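PDB 3WYD: LC-Est1C, which catalyses the hydrolysis of carboxylic esters, as the C-terminal alpha/beta-hydrolase domain of a metagenome-derived esterase. Local coordinates for residues Pro38-Leu43 with Arg69-Ala74; Ile155-Val160 with His183-Lys188; Ile126-Pro131 with Leu147-Ile152; Thr29-Thr34 with Asp103-Pro108; Asp163-Val168 with Gly195-Val200. All coordinates share one frame; numbering follows the deposited sequence.

Contact 1. Residues Pro38-Leu43 with Arg69-Ala74; sequences PLVIAL and RGYIVA
Val40 is gripped through both its backbone polar atoms: its N donates to Ile72 O at 2.9 Å with an N-H...O angle of 165°, and its O accepts from Ala74 N at 2.9 Å. Ile72 N to Pro38 O and Ala42 N to Ala74 O, both 3.0 Å, complete a parallel ladder in which Leu39, Val40 and Ile41 lie beside Ile72, Val73 and Ala74. At its start Pro38 CG sits over one face of the Tyr71 ring, toward its rim, 3.8 Å from the centroid in a CH-pi contact, the two side chains crossing at about a right angle. Val40 CG2, placed anti to its carbonyl carbon, comes obliquely to Tyr71 CD2 at 3.3 Å. On the other face of the sheet, Leu39 CD1 reaches Ile72 CG2 at 3.8 Å and Ile41 CD1 touches the methyl of Ala74. The Tyr71 hydroxyl is hydrogen-bonded to Asp213. The strands are neighbours in the parallel part of the central alpha/beta-hydrolase sheet, with helices on both faces: 57-69 and 205-213 over Val40 and Val73, 88-103 over Leu39, Ile41 and Ala74; strand 110-116 pairs with the far edge of strand 37-43.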
# COMPACT_ATOMS: atom_id res chain seq x y z
N PRO A 38 10.29 -19.72 18.39
CA PRO A 38 9.88 -19.28 17.05
C PRO A 38 9.56 -17.79 17.03
O PRO A 38 9.27 -17.19 18.06
CB PRO A 38 8.62 -20.07 16.78
CG PRO A 38 7.97 -20.12 18.19
CD PRO A 38 9.17 -20.33 19.12
N LEU A 39 9.72 -17.19 15.86
CA LEU A 39 9.55 -15.78 15.69
C LEU A 39 8.53 -15.58 14.58
O LEU A 39 8.68 -16.15 13.49
CB LEU A 39 10.88 -15.17 15.26
CG LEU A 39 10.94 -13.71 14.82
CD1 LEU A 39 10.37 -12.76 15.93
CD2 LEU A 39 12.36 -13.32 14.42
N VAL A 40 7.57 -14.69 14.80
CA VAL A 40 6.68 -14.24 13.70
C VAL A 40 6.88 -12.78 13.42
O VAL A 40 6.87 -11.94 14.33
CB VAL A 40 5.19 -14.48 14.04
CG1 VAL A 40 4.31 -13.99 12.90
CG2 VAL A 40 4.92 -15.88 14.31
N ILE A 41 7.09 -12.44 12.16
CA ILE A 41 7.12 -11.06 11.73
C ILE A 41 5.71 -10.77 11.19
O ILE A 41 5.25 -11.51 10.31
CB ILE A 41 8.16 -10.87 10.60
CG1 ILE A 41 9.57 -11.31 11.07
CG2 ILE A 41 8.10 -9.43 10.08
CD1 ILE A 41 10.05 -10.64 12.37
N ALA A 42 5.04 -9.76 11.74
CA ALA A 42 3.69 -9.41 11.34
C ALA A 42 3.71 -8.01 10.75
O ALA A 42 4.17 -7.07 11.40
CB ALA A 42 2.78 -9.45 12.59
N LEU A 43 3.29 -7.87 9.49
CA LEU A 43 3.36 -6.62 8.72
C LEU A 43 1.99 -5.98 8.60
O LEU A 43 1.04 -6.60 8.12
CB LEU A 43 3.88 -6.91 7.30
CG LEU A 43 5.25 -7.58 7.22
CD1 LEU A 43 5.67 -7.84 5.77
CD2 LEU A 43 6.37 -6.84 8.01
N ARG A 69 0.82 -19.94 22.36
CA ARG A 69 1.54 -20.94 21.60
C ARG A 69 3.07 -20.73 21.69
O ARG A 69 3.85 -21.60 21.27
CB ARG A 69 1.09 -20.92 20.14
CG ARG A 69 -0.40 -21.04 19.95
CD ARG A 69 -0.71 -20.96 18.50
NE ARG A 69 -2.14 -20.83 18.22
CZ ARG A 69 -2.79 -21.56 17.32
NH1 ARG A 69 -2.19 -22.59 16.70
NH2 ARG A 69 -4.06 -21.28 17.04
N GLY A 70 3.49 -19.62 22.29
CA GLY A 70 4.91 -19.38 22.57
C GLY A 70 5.73 -18.83 21.42
O GLY A 70 6.85 -19.26 21.20
N TYR A 71 5.20 -17.81 20.75
CA TYR A 71 5.95 -17.12 19.71
C TYR A 71 6.39 -15.76 20.17
O TYR A 71 5.56 -15.03 20.74
CB TYR A 71 5.04 -16.86 18.49
CG TYR A 71 4.70 -18.07 17.67
CD1 TYR A 71 3.76 -19.02 18.09
CD2 TYR A 71 5.43 -18.35 16.51
CE1 TYR A 71 3.50 -20.17 17.34
CE2 TYR A 71 5.19 -19.48 15.77
CZ TYR A 71 4.24 -20.38 16.15
OH TYR A 71 3.95 -21.48 15.38
N ILE A 72 7.63 -15.37 19.87
CA ILE A 72 8.03 -13.97 19.90
C ILE A 72 7.48 -13.33 18.62
O ILE A 72 7.45 -14.01 17.59
CB ILE A 72 9.56 -13.82 19.94
CG1 ILE A 72 10.05 -14.33 21.30
CG2 ILE A 72 9.99 -12.41 19.74
CD1 ILE A 72 11.55 -14.42 21.42
N VAL A 73 6.85 -12.15 18.73
CA VAL A 73 6.31 -11.45 17.54
C VAL A 73 7.04 -10.12 17.39
O VAL A 73 7.18 -9.37 18.36
CB VAL A 73 4.79 -11.15 17.68
CG1 VAL A 73 4.25 -10.48 16.39
CG2 VAL A 73 4.01 -12.44 18.01
N ALA A 74 7.50 -9.81 16.18
CA ALA A 74 7.99 -8.47 15.88
C ALA A 74 7.14 -7.81 14.83
O ALA A 74 6.84 -8.41 13.78
CB ALA A 74 9.49 -8.51 15.41

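Contact 2. Residues Ile155-Val160 with His183-Lys188; sequences IPQLVV and HGTEIK
Leu158 and Lys188 lie side by side and point the same way, with Leu158 CD1 3.8 Å from Lys188 CG. Both side chains leave the backbone with CG anti to N (chi1 175° in each), and the fully extended lysine carries its methylenes past the leucine methyl before its end leads away. On the opposite face of the sheet Ile187 crosses Val159 at a slant, its CD1 resting 3.9 Å from Val159 CG2 and also near Gln157 CB. Further toward the start of the strands, Pro156 CG meets the carboxylate end of Glu186, 3.6 Å from Glu186 OE1. Thr185 CG2 touches the amide nitrogen of Gln157. That amide is fixed in rotation: NE2 donates to Ile155 O at 3.0 Å, with the acceptor almost in the amide plane, and to a water that in turn donates to Thr185 OG1, while OE1 accepts from Trp124 NE1. Thr185 OG1 is also hydrogen-bonded to Ala180 O in the preceding helix. The backbones are joined by a parallel ladder, Gln157 N to Glu186 O, Lys188 N to Gln157 O and Val159 N to Lys188 O, the last at 2.9 Å. Trp211 of helix 205-213 packs on Leu158 and Lys188, whereas helix 171-181 covers Val159 and Ile187. That helix ends in a Schellman motif whose C-prime residue is Gly184, and the chain then enters the outermost strand of the sheet in this chain, 187-192: a beta-alpha-beta crossover of the alpha/beta-hydrolase fold.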
# COMPACT_ATOMS: atom_id res chain seq x y z
N ILE A 155 8.61 -22.98 0.32
CA ILE A 155 8.07 -22.38 1.55
C ILE A 155 6.56 -22.60 1.62
O ILE A 155 5.83 -22.10 0.76
CB ILE A 155 8.35 -20.87 1.60
CG1 ILE A 155 9.87 -20.62 1.40
CG2 ILE A 155 7.87 -20.27 2.94
CD1 ILE A 155 10.20 -19.14 1.35
N PRO A 156 6.09 -23.36 2.61
CA PRO A 156 4.62 -23.60 2.70
C PRO A 156 3.88 -22.29 3.01
O PRO A 156 4.30 -21.52 3.89
CB PRO A 156 4.48 -24.59 3.86
CG PRO A 156 5.82 -25.24 3.97
CD PRO A 156 6.85 -24.15 3.57
N GLN A 157 2.78 -22.07 2.30
CA GLN A 157 2.10 -20.81 2.36
C GLN A 157 0.63 -21.03 2.68
O GLN A 157 -0.03 -21.89 2.08
CB GLN A 157 2.22 -20.12 1.01
CG GLN A 157 3.67 -19.64 0.77
CD GLN A 157 3.97 -19.31 -0.68
OE1 GLN A 157 3.28 -18.51 -1.29
NE2 GLN A 157 4.91 -20.04 -1.27
N LEU A 158 0.10 -20.24 3.61
CA LEU A 158 -1.32 -20.09 3.84
C LEU A 158 -1.78 -18.74 3.32
O LEU A 158 -1.23 -17.72 3.73
CB LEU A 158 -1.58 -20.14 5.36
CG LEU A 158 -3.04 -19.86 5.72
CD1 LEU A 158 -3.88 -21.10 5.38
CD2 LEU A 158 -3.21 -19.57 7.19
N VAL A 159 -2.69 -18.75 2.36
CA VAL A 159 -3.13 -17.54 1.71
C VAL A 159 -4.58 -17.30 2.09
O VAL A 159 -5.37 -18.21 2.02
CB VAL A 159 -3.04 -17.66 0.19
CG1 VAL A 159 -3.52 -16.36 -0.50
CG2 VAL A 159 -1.57 -17.95 -0.23
N VAL A 160 -4.91 -16.07 2.52
CA VAL A 160 -6.30 -15.73 2.92
C VAL A 160 -6.78 -14.54 2.12
O VAL A 160 -6.02 -13.57 1.93
CB VAL A 160 -6.36 -15.38 4.39
CG1 VAL A 160 -7.76 -14.93 4.79
CG2 VAL A 160 -5.90 -16.54 5.25
N HIS A 183 4.38 -24.95 -9.42
CA HIS A 183 5.74 -25.27 -9.02
C HIS A 183 5.77 -26.21 -7.82
O HIS A 183 6.82 -26.40 -7.22
CB HIS A 183 6.46 -23.96 -8.65
CG HIS A 183 6.69 -23.11 -9.84
ND1 HIS A 183 7.59 -23.47 -10.82
CD2 HIS A 183 6.00 -22.05 -10.32
CE1 HIS A 183 7.48 -22.63 -11.83
NE2 HIS A 183 6.55 -21.74 -11.53
N GLY A 184 4.64 -26.85 -7.49
CA GLY A 184 4.60 -27.88 -6.46
C GLY A 184 4.70 -27.32 -5.05
O GLY A 184 5.00 -28.07 -4.11
N THR A 185 4.21 -26.09 -4.87
CA THR A 185 4.26 -25.48 -3.53
C THR A 185 3.27 -26.20 -2.61
O THR A 185 2.14 -26.48 -3.02
CB THR A 185 3.83 -24.00 -3.63
OG1 THR A 185 4.61 -23.37 -4.65
CG2 THR A 185 4.03 -23.24 -2.37
N GLU A 186 3.62 -26.32 -1.33
CA GLU A 186 2.63 -26.71 -0.34
C GLU A 186 1.83 -25.47 0.04
O GLU A 186 2.37 -24.54 0.65
CB GLU A 186 3.30 -27.33 0.89
CG GLU A 186 2.24 -27.78 1.91
CD GLU A 186 2.79 -28.21 3.24
OE1 GLU A 186 4.03 -28.34 3.43
OE2 GLU A 186 1.89 -28.46 4.08
N ILE A 187 0.57 -25.43 -0.33
CA ILE A 187 -0.19 -24.18 -0.22
C ILE A 187 -1.61 -24.52 0.19
O ILE A 187 -2.21 -25.52 -0.27
CB ILE A 187 -0.11 -23.33 -1.52
CG1 ILE A 187 -0.77 -21.94 -1.35
CG2 ILE A 187 -0.69 -24.10 -2.72
CD1 ILE A 187 -0.21 -20.91 -2.32
N LYS A 188 -2.14 -23.72 1.09
CA LYS A 188 -3.53 -23.79 1.48
C LYS A 188 -4.14 -22.42 1.28
O LYS A 188 -3.59 -21.42 1.76
CB LYS A 188 -3.65 -24.20 2.96
CG LYS A 188 -5.12 -24.17 3.47
CD LYS A 188 -5.23 -24.72 4.90
CE LYS A 188 -6.72 -24.76 5.29
NZ LYS A 188 -6.91 -25.44 6.58
O HOH W 1 5.36 -20.56 -4.26

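Contact 3. Residues Ile126-Pro131 with Leu147-Ile152; sequences IAMNHP and LGMANI
Met128 CE lies 3.5 Å from Gly148 C and 3.6 Å from Met149 SD, so the end of one methionine rests against a backbone turn and the sulfur of another. Ile152 CD1 is the third neighbour of this methyl, at 4.0 Å, and the two side chains meet at a slant. The second branch of Ile152, CG2, turns to the helix backbone and packs 3.7 Å from Ala127 O and 3.8 Å from Met128 CA. Pro131 CB comes up to Asn151 O at 3.7 Å. No hydrogen bond joins the two segments; the contact is made by packing, with Met128 contributing the largest share. Its chain runs straight beyond CG (chi2 174°, chi3 177°), which carries SD to within packing distance of Gly148 CA. Met149 does the reverse: bends at chi2 and chi3 fold its sulfur back to the Met128 methyl although its CB points away from the helix. Behind this first shell, 3-10 turns hold the second segment, with Ile152 N bonded to Met149 O at 3.1 Å. In the other segment His130 N bonds to Ala127 O where helix 118-129 ends, and the chain then runs on to Pro131, whose O accepts from His154 NE2. Met176 of helix 171-181 packs against both Met128 and Met149, and Gln157 of strand 157-162 touches Met149 and Ile152. The loop between strands 136-140 and 157-162 thus packs against both the C-terminal end of helix 118-129 and helix 171-181.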
# COMPACT_ATOMS: atom_id res chain seq x y z
N ILE A 126 8.98 -9.67 0.28
CA ILE A 126 10.18 -9.85 1.10
C ILE A 126 10.69 -11.28 1.04
O ILE A 126 11.88 -11.52 0.94
CB ILE A 126 9.95 -9.36 2.53
CG1 ILE A 126 9.68 -7.86 2.49
CG2 ILE A 126 11.08 -9.81 3.50
CD1 ILE A 126 9.19 -7.38 3.91
N ALA A 127 9.79 -12.25 1.14
CA ALA A 127 10.20 -13.63 1.07
C ALA A 127 10.83 -13.95 -0.30
O ALA A 127 11.79 -14.70 -0.38
CB ALA A 127 8.99 -14.54 1.34
N MET A 128 10.28 -13.39 -1.37
CA MET A 128 10.90 -13.68 -2.70
C MET A 128 12.32 -13.16 -2.79
O MET A 128 13.16 -13.75 -3.46
CB MET A 128 10.07 -13.09 -3.81
CG MET A 128 8.72 -13.81 -3.98
SD MET A 128 7.67 -13.00 -5.19
CE MET A 128 6.29 -14.13 -5.16
N ASN A 129 12.57 -12.05 -2.13
CA ASN A 129 13.94 -11.51 -2.10
C ASN A 129 14.91 -12.17 -1.12
O ASN A 129 16.15 -12.03 -1.21
CB ASN A 129 13.88 -10.02 -1.86
CG ASN A 129 13.46 -9.27 -3.11
OD1 ASN A 129 13.69 -9.72 -4.24
ND2 ASN A 129 12.84 -8.12 -2.91
N HIS A 130 14.33 -12.89 -0.18
CA HIS A 130 15.08 -13.56 0.88
C HIS A 130 14.47 -14.91 1.07
O HIS A 130 13.97 -15.24 2.15
CB HIS A 130 14.99 -12.76 2.19
CG HIS A 130 15.61 -11.42 2.09
ND1 HIS A 130 14.91 -10.31 1.71
CD2 HIS A 130 16.91 -11.06 2.14
CE1 HIS A 130 15.74 -9.28 1.60
NE2 HIS A 130 16.95 -9.71 1.88
N PRO A 131 14.63 -15.78 0.06
CA PRO A 131 13.91 -17.03 0.00
C PRO A 131 14.37 -18.07 1.02
O PRO A 131 13.72 -19.10 1.20
CB PRO A 131 14.15 -17.48 -1.44
CG PRO A 131 15.44 -16.85 -1.82
CD PRO A 131 15.35 -15.50 -1.19
N LEU A 147 5.03 -14.47 -11.17
CA LEU A 147 6.28 -15.05 -11.70
C LEU A 147 7.38 -15.30 -10.68
O LEU A 147 8.34 -16.03 -10.97
CB LEU A 147 6.78 -14.24 -12.91
CG LEU A 147 5.80 -14.21 -14.10
CD1 LEU A 147 6.21 -13.20 -15.22
CD2 LEU A 147 5.55 -15.63 -14.70
N GLY A 148 7.24 -14.77 -9.47
CA GLY A 148 8.21 -15.02 -8.40
C GLY A 148 7.87 -16.20 -7.51
O GLY A 148 8.59 -16.50 -6.56
N MET A 149 6.74 -16.85 -7.75
CA MET A 149 6.32 -17.94 -6.87
C MET A 149 7.27 -19.15 -6.97
O MET A 149 7.46 -19.90 -5.99
CB MET A 149 4.86 -18.31 -7.15
CG MET A 149 3.87 -17.13 -6.80
SD MET A 149 3.79 -16.72 -5.07
CE MET A 149 2.97 -18.18 -4.46
N ALA A 150 7.95 -19.35 -8.12
CA ALA A 150 8.87 -20.47 -8.19
C ALA A 150 10.05 -20.38 -7.18
O ALA A 150 10.48 -21.39 -6.61
CB ALA A 150 9.44 -20.55 -9.64
N ASN A 151 10.42 -19.12 -6.89
CA ASN A 151 11.50 -18.74 -5.97
C ASN A 151 11.24 -19.23 -4.55
O ASN A 151 12.18 -19.47 -3.79
CB ASN A 151 11.64 -17.18 -5.86
CG ASN A 151 12.30 -16.56 -7.07
OD1 ASN A 151 12.52 -17.22 -8.08
ND2 ASN A 151 12.62 -15.26 -6.97
N ILE A 152 9.95 -19.35 -4.21
CA ILE A 152 9.52 -19.64 -2.83
C ILE A 152 8.66 -20.91 -2.78
O ILE A 152 7.92 -21.13 -1.82
CB ILE A 152 8.76 -18.42 -2.17
CG1 ILE A 152 7.56 -18.01 -3.02
CG2 ILE A 152 9.73 -17.26 -2.01
CD1 ILE A 152 6.67 -16.94 -2.31

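Contact 4. Residues Thr29-Thr34 with Asp103-Pro108; sequences TTYDGT and DYKIDP
Tyr31 extends from its loop with CG anti to the backbone N (chi1 179°), and Tyr104 sets CG opposite its carbonyl carbon (chi1 -67°); the two rings thereby meet beside the chain that follows helix 88-103. This is a surface contact of the alpha/beta-hydrolase fold, tying the loop between strands 23-26 and 37-43 to the link between helix 88-103 and strand 110-116. The ring planes stand at 53° with centroids 5.6 Å apart, and Tyr31 CE2 comes to Tyr104 CD1 at 3.6 Å, approaching the Tyr104 ring at its edge. The hydroxyl of Tyr31 reaches the backbone beside Tyr104 CA and accepts a nearly straight bond from Lys105 N, 2.9 Å long; the donor lies near the plane of the Tyr31 ring. Phe37 meets Tyr31 edge-to-face, while Ile72 lies against both tyrosines. On the loop side Asp32 OD1 accepts from Thr34 N, an Asx turn, and also from Thr34 OG1 at 2.6 Å. Between these residues Gly33 has positive phi, and its N lies over one face of Tyr31. Its carbonyl faces the aliphatic part of Lys105, whose chain bends at chi3 and chi4, and Gly33 O stands 3.0 Å from Lys105 CD, a tight non-bonded contact.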
# COMPACT_ATOMS: atom_id res chain seq x y z
N THR A 29 5.32 -14.97 28.08
CA THR A 29 5.70 -15.10 29.48
C THR A 29 6.61 -16.30 29.71
O THR A 29 7.32 -16.34 30.71
CB THR A 29 4.46 -15.24 30.39
OG1 THR A 29 3.74 -16.42 30.04
CG2 THR A 29 3.55 -14.03 30.26
N THR A 30 6.52 -17.29 28.83
CA THR A 30 7.26 -18.56 28.95
C THR A 30 8.73 -18.48 28.46
O THR A 30 9.52 -19.43 28.66
CB THR A 30 6.56 -19.67 28.15
OG1 THR A 30 6.26 -19.18 26.83
CG2 THR A 30 5.28 -20.11 28.81
N TYR A 31 9.08 -17.40 27.77
CA TYR A 31 10.46 -17.20 27.30
C TYR A 31 11.37 -16.80 28.45
O TYR A 31 11.10 -15.85 29.18
CB TYR A 31 10.52 -16.15 26.17
CG TYR A 31 11.93 -15.88 25.67
CD1 TYR A 31 12.50 -16.66 24.65
CD2 TYR A 31 12.69 -14.85 26.20
CE1 TYR A 31 13.79 -16.43 24.22
CE2 TYR A 31 13.98 -14.58 25.75
CZ TYR A 31 14.53 -15.38 24.75
OH TYR A 31 15.82 -15.12 24.34
N ASP A 32 12.46 -17.54 28.65
CA ASP A 32 13.42 -17.16 29.69
C ASP A 32 14.86 -17.05 29.21
O ASP A 32 15.78 -16.98 30.02
CB ASP A 32 13.32 -18.08 30.91
CG ASP A 32 13.65 -19.53 30.59
OD1 ASP A 32 14.19 -19.79 29.50
OD2 ASP A 32 13.37 -20.41 31.45
N GLY A 33 15.06 -17.07 27.90
CA GLY A 33 16.41 -16.99 27.35
C GLY A 33 17.20 -18.28 27.37
O GLY A 33 18.33 -18.31 26.89
N THR A 34 16.58 -19.38 27.83
CA THR A 34 17.26 -20.69 27.91
C THR A 34 17.01 -21.59 26.70
O THR A 34 17.73 -22.57 26.50
CB THR A 34 16.90 -21.50 29.21
OG1 THR A 34 15.56 -22.02 29.16
CG2 THR A 34 17.10 -20.68 30.50
N ASP A 103 19.26 -10.36 19.86
CA ASP A 103 18.80 -10.07 21.22
C ASP A 103 18.12 -11.23 21.93
O ASP A 103 18.12 -11.30 23.16
CB ASP A 103 17.86 -8.88 21.20
CG ASP A 103 18.55 -7.60 20.84
OD1 ASP A 103 19.81 -7.56 20.84
OD2 ASP A 103 17.83 -6.62 20.57
N TYR A 104 17.51 -12.12 21.15
CA TYR A 104 16.72 -13.22 21.68
C TYR A 104 17.24 -14.52 21.08
O TYR A 104 17.78 -14.48 19.97
CB TYR A 104 15.23 -13.04 21.28
CG TYR A 104 14.59 -11.85 21.95
CD1 TYR A 104 14.03 -12.01 23.21
CD2 TYR A 104 14.80 -10.56 21.47
CE1 TYR A 104 13.59 -10.92 23.93
CE2 TYR A 104 14.36 -9.44 22.19
CZ TYR A 104 13.74 -9.66 23.41
OH TYR A 104 13.32 -8.57 24.14
N LYS A 105 16.95 -15.64 21.75
CA LYS A 105 17.27 -16.96 21.20
C LYS A 105 16.19 -17.37 20.23
O LYS A 105 15.12 -17.79 20.65
CB LYS A 105 17.42 -18.03 22.28
CG LYS A 105 18.67 -17.84 23.13
CD LYS A 105 18.92 -19.06 24.00
CE LYS A 105 19.46 -20.22 23.17
NZ LYS A 105 20.94 -20.10 22.99
N ILE A 106 16.48 -17.23 18.95
CA ILE A 106 15.47 -17.54 17.93
C ILE A 106 15.86 -18.80 17.17
O ILE A 106 17.01 -18.95 16.73
CB ILE A 106 15.33 -16.38 16.90
CG1 ILE A 106 14.99 -15.05 17.57
CG2 ILE A 106 14.34 -16.75 15.78
CD1 ILE A 106 13.75 -15.13 18.46
N ASP A 107 14.91 -19.71 17.03
CA ASP A 107 15.11 -20.95 16.25
C ASP A 107 15.18 -20.60 14.76
O ASP A 107 14.23 -20.11 14.19
CB ASP A 107 13.91 -21.88 16.50
CG ASP A 107 14.02 -23.20 15.81
OD1 ASP A 107 14.80 -23.32 14.83
OD2 ASP A 107 13.28 -24.13 16.21
N PRO A 108 16.33 -20.82 14.12
CA PRO A 108 16.53 -20.40 12.73
C PRO A 108 15.58 -21.13 11.75
O PRO A 108 15.33 -20.62 10.65
CB PRO A 108 18.01 -20.77 12.44
CG PRO A 108 18.40 -21.72 13.51
CD PRO A 108 17.52 -21.47 14.71

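Contact 5. Residues Asp163-Val168 with Gly195-Val200; sequences DNDKTV and GDHVSV
The His197 imidazole carries Thr167 CB over one face, 3.7 Å from the ring centroid in a CH-pi contact, and Asp165 OD2 at its edge. His197 ND1 donates to this oxygen at 2.7 Å, almost straight at 171°; the acceptor lies in the ring plane and is met through its syn lone pair, although carboxylate and ring planes stand 57° apart. Val168 CG2 approaches His197 CE1 obliquely at 3.5 Å. A chi1 of -166° sets the His197 ring opposite its own N and brings it to the 163-168 loop. The other oxygen of the carboxylate, Asp165 OD1, takes Thr167 N at 2.8 Å and Val168 N at 2.9 Å, the two bonds of an Asx motif, which hold the carboxylate's rotation, and a water bridges OD2 to Asp196 O. His197 NE2 is hydrogen-bonded to Ser117 OG, where the sequence and geometry fit a nucleophile elbow, so Ser117, His197 and Asp165 probably form the catalytic triad of this alpha/beta hydrolase, close to the dimer interface. Toward the start of both segments one backbone bond joins the loops, Asn164 N to Gly195 O at 2.8 Å. Asp196 OD1 caps the start of the following helix by accepting from Ser199 N. Thr167 of the second subunit packs on His197, and its OG1 is hydrogen-bonded to Thr167 OG1.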
# COMPACT_ATOMS: atom_id res chain seq x y z
N ASP A 163 -13.65 -12.87 -0.99
CA ASP A 163 -14.10 -12.74 -2.39
C ASP A 163 -14.95 -11.54 -2.73
O ASP A 163 -15.33 -11.35 -3.89
CB ASP A 163 -14.77 -14.03 -2.91
CG ASP A 163 -16.18 -14.20 -2.41
OD1 ASP A 163 -16.67 -13.37 -1.64
OD2 ASP A 163 -16.78 -15.24 -2.77
N ASN A 164 -15.10 -10.66 -1.75
CA ASN A 164 -15.78 -9.39 -1.98
C ASN A 164 -14.94 -8.22 -1.50
O ASN A 164 -15.46 -7.20 -1.06
CB ASN A 164 -17.17 -9.38 -1.36
CG ASN A 164 -18.05 -8.31 -1.97
OD1 ASN A 164 -17.93 -8.01 -3.15
ND2 ASN A 164 -18.96 -7.79 -1.20
N ASP A 165 -13.63 -8.37 -1.66
CA ASP A 165 -12.69 -7.34 -1.23
C ASP A 165 -12.65 -6.26 -2.32
O ASP A 165 -12.33 -6.55 -3.47
CB ASP A 165 -11.33 -8.02 -1.09
CG ASP A 165 -10.25 -7.11 -0.55
OD1 ASP A 165 -10.36 -5.88 -0.74
OD2 ASP A 165 -9.30 -7.65 0.08
N LYS A 166 -12.99 -5.02 -1.93
CA LYS A 166 -13.05 -3.93 -2.88
C LYS A 166 -11.76 -3.14 -2.95
O LYS A 166 -11.61 -2.25 -3.80
CB LYS A 166 -14.21 -2.99 -2.52
CG LYS A 166 -15.54 -3.70 -2.38
CD LYS A 166 -15.94 -4.30 -3.66
CE LYS A 166 -17.42 -4.70 -3.65
NZ LYS A 166 -17.73 -5.44 -4.88
N THR A 167 -10.85 -3.42 -2.02
CA THR A 167 -9.57 -2.68 -2.00
C THR A 167 -8.51 -3.43 -2.80
O THR A 167 -7.87 -2.87 -3.74
CB THR A 167 -9.10 -2.50 -0.57
OG1 THR A 167 -9.98 -1.61 0.17
CG2 THR A 167 -7.70 -1.87 -0.50
N VAL A 168 -8.37 -4.73 -2.52
CA VAL A 168 -7.47 -5.60 -3.29
C VAL A 168 -8.34 -6.72 -3.88
O VAL A 168 -8.86 -7.54 -3.14
CB VAL A 168 -6.35 -6.22 -2.41
CG1 VAL A 168 -5.47 -7.22 -3.28
CG2 VAL A 168 -5.45 -5.12 -1.77
N GLY A 195 -16.18 -12.27 2.11
CA GLY A 195 -15.11 -11.54 2.85
C GLY A 195 -14.70 -10.22 2.21
O GLY A 195 -14.65 -10.07 1.00
N ASP A 196 -14.53 -9.22 3.07
CA ASP A 196 -14.08 -7.94 2.59
C ASP A 196 -12.65 -7.73 3.00
O ASP A 196 -11.96 -8.71 3.35
CB ASP A 196 -14.95 -6.77 3.06
CG ASP A 196 -15.03 -6.66 4.55
OD1 ASP A 196 -14.10 -7.04 5.30
OD2 ASP A 196 -16.07 -6.15 5.03
N HIS A 197 -12.13 -6.54 2.73
CA HIS A 197 -10.69 -6.32 2.87
C HIS A 197 -10.20 -6.53 4.29
O HIS A 197 -9.10 -7.04 4.50
CB HIS A 197 -10.29 -4.91 2.38
CG HIS A 197 -8.82 -4.75 2.18
ND1 HIS A 197 -8.08 -5.62 1.42
CD2 HIS A 197 -7.93 -3.85 2.70
CE1 HIS A 197 -6.81 -5.25 1.41
NE2 HIS A 197 -6.70 -4.17 2.18
N VAL A 198 -10.98 -6.07 5.27
CA VAL A 198 -10.49 -6.06 6.64
C VAL A 198 -10.98 -7.24 7.48
O VAL A 198 -10.17 -7.80 8.22
CB VAL A 198 -10.86 -4.73 7.32
CG1 VAL A 198 -10.41 -4.75 8.80
CG2 VAL A 198 -10.19 -3.58 6.57
N SER A 199 -12.20 -7.73 7.22
CA SER A 199 -12.84 -8.79 8.05
C SER A 199 -12.01 -10.07 8.12
O SER A 199 -11.84 -10.64 9.20
CB SER A 199 -14.27 -9.11 7.61
OG SER A 199 -14.39 -9.78 6.36
N VAL A 200 -11.27 -10.34 7.05
CA VAL A 200 -10.64 -11.63 6.92
C VAL A 200 -9.41 -11.80 7.79
O VAL A 200 -8.95 -12.93 7.94
CB VAL A 200 -10.27 -11.96 5.45
CG1 VAL A 200 -11.51 -12.06 4.55
CG2 VAL A 200 -9.29 -10.93 4.93
O HOH W 2 -9.82 -9.85 1.66
O HOH W 3 -13.74 -4.39 1.02

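Overall arrangement
From the N terminus, contact 4 opens first, in the loop after strand 23-26, and closes only after helix 88-103. Contact 1 falls wholly within that span, pairing strands 37-43 and 72-76, and the two share packing of Ile72 and Leu39 on Ile106. Contact 3 follows in series, closing the short excursion from helix 118-129 through strand 136-140. Contacts 2 and 5 then cross, their segments alternating along the chain: contact 2 pairs strands 157-162 and 187-192, contact 5 joins the loops that follow them. Contact 3 touches contact 2 through Met149 and Gln157, whereas contacts 4 and 5 lie about 36 Å apart between centres.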